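Local coordinates for protein alcohol dehydrogenase (Aeropyrum pernix, PDB 1H2B) that binds zinc and a nicotinamide-adenine dinucleotide cofactor and, as its family suggests, probably oxidises alcohols with NAD+, at residues L281-G285 with F304-L308; N81-I85 with R157-V161. All coordinates share one frame; numbering follows the deposited sequence.

Interaction 1 (L281-G285 with F304-L308). With NAJ (nicotinamide-adenine-dinucleotide (acidic form)), chain I.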
# COMPACT_ATOMS: atom_id res chain seq x y z
N LEU B 281 -8.04 13.72 -7.31
CA LEU B 281 -9.48 14.02 -7.35
C LEU B 281 -10.25 12.71 -7.29
O LEU B 281 -10.11 11.87 -8.19
CB LEU B 281 -9.82 14.82 -8.62
CG LEU B 281 -11.33 14.99 -8.92
CD1 LEU B 281 -12.07 15.76 -7.82
CD2 LEU B 281 -11.42 15.69 -10.28
N ILE B 282 -11.05 12.54 -6.25
CA ILE B 282 -11.89 11.36 -6.14
C ILE B 282 -13.24 11.73 -6.71
O ILE B 282 -13.90 12.66 -6.22
CB ILE B 282 -12.04 10.88 -4.68
CG1 ILE B 282 -10.68 10.80 -3.95
CG2 ILE B 282 -12.84 9.57 -4.65
CD1 ILE B 282 -9.66 10.02 -4.65
N ILE B 283 -13.59 11.10 -7.84
CA ILE B 283 -14.85 11.38 -8.54
C ILE B 283 -15.93 10.40 -8.06
O ILE B 283 -15.80 9.18 -8.23
CB ILE B 283 -14.64 11.27 -10.06
CG1 ILE B 283 -13.67 12.38 -10.48
CG2 ILE B 283 -15.97 11.41 -10.83
CD1 ILE B 283 -13.17 12.23 -11.95
N VAL B 284 -16.98 10.98 -7.46
CA VAL B 284 -18.08 10.21 -6.91
C VAL B 284 -19.36 10.61 -7.61
O VAL B 284 -20.09 9.76 -8.16
CB VAL B 284 -18.23 10.41 -5.38
CG1 VAL B 284 -19.43 9.58 -4.94
CG2 VAL B 284 -16.96 9.99 -4.66
N GLY B 285 -19.65 11.91 -7.59
CA GLY B 285 -20.77 12.41 -8.41
C GLY B 285 -20.54 12.15 -9.89
O GLY B 285 -19.39 12.08 -10.36
N PHE B 304 -7.12 11.26 -11.20
CA PHE B 304 -8.57 11.36 -11.15
C PHE B 304 -9.08 9.95 -10.93
O PHE B 304 -8.83 9.06 -11.74
CB PHE B 304 -9.10 11.85 -12.49
CG PHE B 304 -8.50 13.20 -12.96
CD1 PHE B 304 -8.18 13.39 -14.28
CD2 PHE B 304 -8.26 14.24 -12.08
CE1 PHE B 304 -7.63 14.61 -14.73
CE2 PHE B 304 -7.70 15.47 -12.53
CZ PHE B 304 -7.38 15.64 -13.82
N GLU B 305 -9.76 9.70 -9.82
CA GLU B 305 -10.03 8.30 -9.42
C GLU B 305 -11.51 8.14 -9.14
O GLU B 305 -12.05 8.76 -8.20
CB GLU B 305 -9.27 7.99 -8.13
CG GLU B 305 -7.74 8.11 -8.33
CD GLU B 305 -6.97 8.05 -7.03
OE1 GLU B 305 -7.31 7.17 -6.18
OE2 GLU B 305 -6.00 8.82 -6.88
N GLY B 306 -12.18 7.27 -9.92
CA GLY B 306 -13.58 7.03 -9.62
C GLY B 306 -13.74 6.21 -8.36
O GLY B 306 -12.86 5.44 -7.96
N SER B 307 -14.90 6.38 -7.72
CA SER B 307 -15.23 5.53 -6.58
C SER B 307 -16.68 5.13 -6.74
O SER B 307 -17.50 5.97 -7.08
CB SER B 307 -15.04 6.30 -5.26
OG SER B 307 -14.90 5.38 -4.19
N LEU B 308 -16.98 3.85 -6.51
CA LEU B 308 -18.27 3.25 -6.84
C LEU B 308 -18.82 2.56 -5.58
O LEU B 308 -18.29 1.52 -5.17
CB LEU B 308 -18.10 2.19 -7.96
CG LEU B 308 -19.38 1.41 -8.32
CD1 LEU B 308 -20.46 2.33 -8.86
CD2 LEU B 308 -19.00 0.34 -9.38
PA NAJ I . -27.45 15.79 -3.55
O1A NAJ I . -28.40 16.41 -4.54
O2A NAJ I . -27.96 15.44 -2.14
O5B NAJ I . -26.21 16.74 -3.23
C5B NAJ I . -25.56 17.53 -4.24
C4B NAJ I . -24.96 18.69 -3.47
O4B NAJ I . -24.12 19.41 -4.40
C3B NAJ I . -25.99 19.65 -2.88
O3B NAJ I . -25.72 19.95 -1.50
C2B NAJ I . -25.78 20.84 -3.82
O2B NAJ I . -26.18 22.10 -3.25
C1B NAJ I . -24.28 20.79 -4.14
N9A NAJ I . -23.89 21.52 -5.34
C8A NAJ I . -24.58 21.74 -6.54
N7A NAJ I . -23.79 22.45 -7.39
C5A NAJ I . -22.61 22.69 -6.75
C6A NAJ I . -21.46 23.35 -7.11
N6A NAJ I . -21.31 23.97 -8.28
N1A NAJ I . -20.41 23.35 -6.23
C2A NAJ I . -20.49 22.78 -4.97
N3A NAJ I . -21.64 22.16 -4.62
C4A NAJ I . -22.68 22.12 -5.50
O3 NAJ I . -26.84 14.52 -4.28
PN NAJ I . -26.37 13.11 -3.65
O1N NAJ I . -27.50 12.19 -3.58
O2N NAJ I . -25.55 13.36 -2.45
O5D NAJ I . -25.48 12.57 -4.87
C5D NAJ I . -24.27 13.26 -5.18
C4D NAJ I . -23.74 12.77 -6.52
O4D NAJ I . -23.22 11.45 -6.33
C3D NAJ I . -24.82 12.62 -7.60
O3D NAJ I . -24.19 12.80 -8.88
C2D NAJ I . -25.25 11.16 -7.45
O2D NAJ I . -25.87 10.60 -8.57
C1D NAJ I . -23.86 10.55 -7.19
N1N NAJ I . -23.79 9.20 -6.63
C2N NAJ I . -22.66 8.49 -6.92
C3N NAJ I . -22.48 7.23 -6.37
C7N NAJ I . -21.28 6.43 -6.75
O7N NAJ I . -21.24 5.19 -6.23
N7N NAJ I . -20.24 6.88 -7.47
C4N NAJ I . -23.44 6.65 -5.47
C5N NAJ I . -24.49 7.51 -5.07
C6N NAJ I . -24.67 8.75 -5.67
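Three backbone hydrogen bonds lace residues 281-285 to residues 304-308 as parallel neighbours. Glu-305 N gives the shortest, 2.7 Å to Leu-281 O. The next runs the other way: Ile-283 N reaches Glu-305 O at 2.8 Å. Ser-307 N closes the ladder on Ile-283 O at 3.0 Å. Just past the ends of both strands, the carboxamide N7N of the cofactor uses its two N-H bonds on two backbone carbonyls, Val-284 O at 3.0 Å and Ser-307 O at 2.9 Å, which would fix the rotation of the amide. These strands are the last two of the six-stranded parallel sheet of the Rossmann-type nucleotide-binding domain, and their C-terminal ends hold the nicotinamide, as is usual for that fold. Phe-304 and Glu-305 also pair antiparallel with a strand of a second subunit, so the sheet continues across the interface. On one face, Leu-281 CB lies at the edge of the Phe-304 ring, near its plane, 3.8 Å from Phe-304 CD2, while Ile-283 CD1 touches Phe-304 CB. The other face carries Ile-282, whose CD1 lies along the Glu-305 side chain, equally near its CB and its OE1; Glu-305 OE2 makes a salt bridge to Arg-280 and a hydrogen bond to Ser-303. Ile-282 CG2 comes near Glu-305 O and meets Ser-307 CB at 4.0 Å, while Ser-307 OG is hydrogen-bonded to Lys-179.

Interaction 2 (N81-I85 with R157-V161)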
# COMPACT_ATOMS: atom_id res chain seq x y z
N ASN B 81 -31.78 1.15 1.37
CA ASN B 81 -32.89 0.53 2.10
C ASN B 81 -32.57 -0.07 3.45
O ASN B 81 -31.58 -0.76 3.59
CB ASN B 81 -33.48 -0.57 1.21
CG ASN B 81 -33.97 0.02 -0.11
OD1 ASN B 81 -34.75 0.97 -0.08
ND2 ASN B 81 -33.55 -0.55 -1.23
N VAL B 82 -33.46 0.17 4.41
CA VAL B 82 -33.46 -0.55 5.69
C VAL B 82 -34.86 -1.11 5.93
O VAL B 82 -35.84 -0.61 5.36
CB VAL B 82 -33.09 0.33 6.91
CG1 VAL B 82 -31.57 0.66 6.89
CG2 VAL B 82 -33.98 1.58 7.00
N GLY B 83 -34.95 -2.15 6.76
CA GLY B 83 -36.26 -2.70 7.02
C GLY B 83 -36.15 -3.86 8.00
O GLY B 83 -35.20 -3.96 8.77
N TYR B 84 -37.17 -4.69 7.94
CA TYR B 84 -37.25 -5.85 8.82
C TYR B 84 -37.43 -7.08 7.95
O TYR B 84 -38.16 -7.05 6.95
CB TYR B 84 -38.46 -5.72 9.75
CG TYR B 84 -38.44 -4.52 10.63
CD1 TYR B 84 -39.07 -3.33 10.24
CD2 TYR B 84 -37.75 -4.54 11.82
CE1 TYR B 84 -39.04 -2.19 11.05
CE2 TYR B 84 -37.70 -3.42 12.65
CZ TYR B 84 -38.36 -2.26 12.25
OH TYR B 84 -38.34 -1.16 13.05
N ILE B 85 -36.74 -8.16 8.29
CA ILE B 85 -36.94 -9.39 7.52
C ILE B 85 -38.43 -9.69 7.52
O ILE B 85 -39.08 -9.59 8.59
CB ILE B 85 -36.14 -10.56 8.13
CG1 ILE B 85 -34.61 -10.32 8.05
CG2 ILE B 85 -36.51 -11.89 7.46
CD1 ILE B 85 -33.99 -10.34 6.67
N ARG B 157 -37.47 1.93 15.73
CA ARG B 157 -37.81 2.18 14.34
C ARG B 157 -37.21 3.51 13.87
O ARG B 157 -36.68 3.61 12.76
CB ARG B 157 -39.33 2.17 14.13
CG ARG B 157 -39.78 2.26 12.66
CD ARG B 157 -41.23 2.69 12.52
NE ARG B 157 -41.39 3.98 13.18
CZ ARG B 157 -41.08 5.15 12.62
NH1 ARG B 157 -40.66 5.22 11.35
NH2 ARG B 157 -41.21 6.26 13.34
N GLU B 158 -37.29 4.52 14.73
CA GLU B 158 -36.76 5.84 14.42
C GLU B 158 -35.25 5.80 14.12
O GLU B 158 -34.80 6.40 13.15
CB GLU B 158 -37.04 6.78 15.62
CG GLU B 158 -38.51 7.14 15.78
CD GLU B 158 -39.38 6.00 16.35
OE1 GLU B 158 -38.88 5.08 17.08
OE2 GLU B 158 -40.61 6.03 16.04
N LYS B 159 -34.48 5.07 14.93
CA LYS B 159 -33.03 4.98 14.71
C LYS B 159 -32.76 4.17 13.45
O LYS B 159 -31.80 4.48 12.72
CB LYS B 159 -32.32 4.33 15.91
CG LYS B 159 -32.08 5.31 17.07
CD LYS B 159 -32.15 4.67 18.49
CE LYS B 159 -31.49 3.29 18.61
NZ LYS B 159 -32.34 2.34 19.39
N LEU B 160 -33.56 3.12 13.23
CA LEU B 160 -33.38 2.29 12.00
C LEU B 160 -33.53 3.15 10.75
O LEU B 160 -32.72 3.09 9.81
CB LEU B 160 -34.39 1.11 11.98
CG LEU B 160 -34.37 0.22 10.73
CD1 LEU B 160 -33.04 -0.51 10.67
CD2 LEU B 160 -35.46 -0.80 10.83
N VAL B 161 -34.59 3.96 10.73
CA VAL B 161 -34.88 4.79 9.57
C VAL B 161 -33.77 5.82 9.32
O VAL B 161 -33.38 6.07 8.16
CB VAL B 161 -36.24 5.52 9.80
CG1 VAL B 161 -36.47 6.64 8.76
CG2 VAL B 161 -37.38 4.50 9.76
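Leu-160 points from helix 157-162 at strand 81-88 and reaches both Val-82 and Tyr-84, two residues on the same strand. The motif is a short helix laid against a beta-sheet of the GroES-like domain, the part of zinc-containing alcohol dehydrogenases that carries the catalytic zinc. Strand and helix run at 139° to each other, and side chains do the joining, with no hydrogen bond between the two segments. Packing is tight around the leucine. Its CG stands anti to the backbone N (chi1 177°), which carries the branch out to the strand, CD1 toward Val-82 and CD2 toward Tyr-84. CD1 meets Val-82 CB at 3.9 Å. CD2 sits over one face of the Tyr-84 ring, 4.0 Å from the centroid and 27° off the normal, a CH-pi contact centred nearer the hydroxyl end, since CZ is the closest ring atom at 3.5 Å. From the strand, Val-82 CG2 comes up against Leu-160 O at 3.4 Å, and Val-82 also packs on Ile-102 and Ala-164. Val-161 faces the other way, onto Val-356 and Ile-358 of strand 354-358. Toward the start of the helix the contact thins out into solvent. There the hydroxyl of the partly exposed Tyr-84 reaches CA and the first side-chain carbons of Arg-157, whose chain bends at chi3 and sends its guanidinium away from the strand. Arg-157 NH2 forms a salt bridge with the exposed Glu-158 OE2 at 2.8 Å, approaching from above the carboxylate plane. The phenol oxygen, Tyr-84 OH, rests 3.6 Å from Arg-157 CB.

Along the chain interaction 2 closes before interaction 1 opens, and the two lie on opposite sides of the chain's centre, their own centres 29 Å apart and their nearest atoms about 15 Å apart. They share no strand, helix or sheet: the strand of interaction 2 belongs to the mixed sheet of the GroES-like domain, with its helix packed against it, and interaction 1 to the parallel sheet of the nucleotide-binding domain. Helix 166-181, soon after the helix of interaction 2, packs on Val-284 and Ser-307 of interaction 1, and its Asp-168 is a zinc ligand. One contact thus lies within the zinc-carrying half, the other where the second half presents the nicotinamide to the cleft.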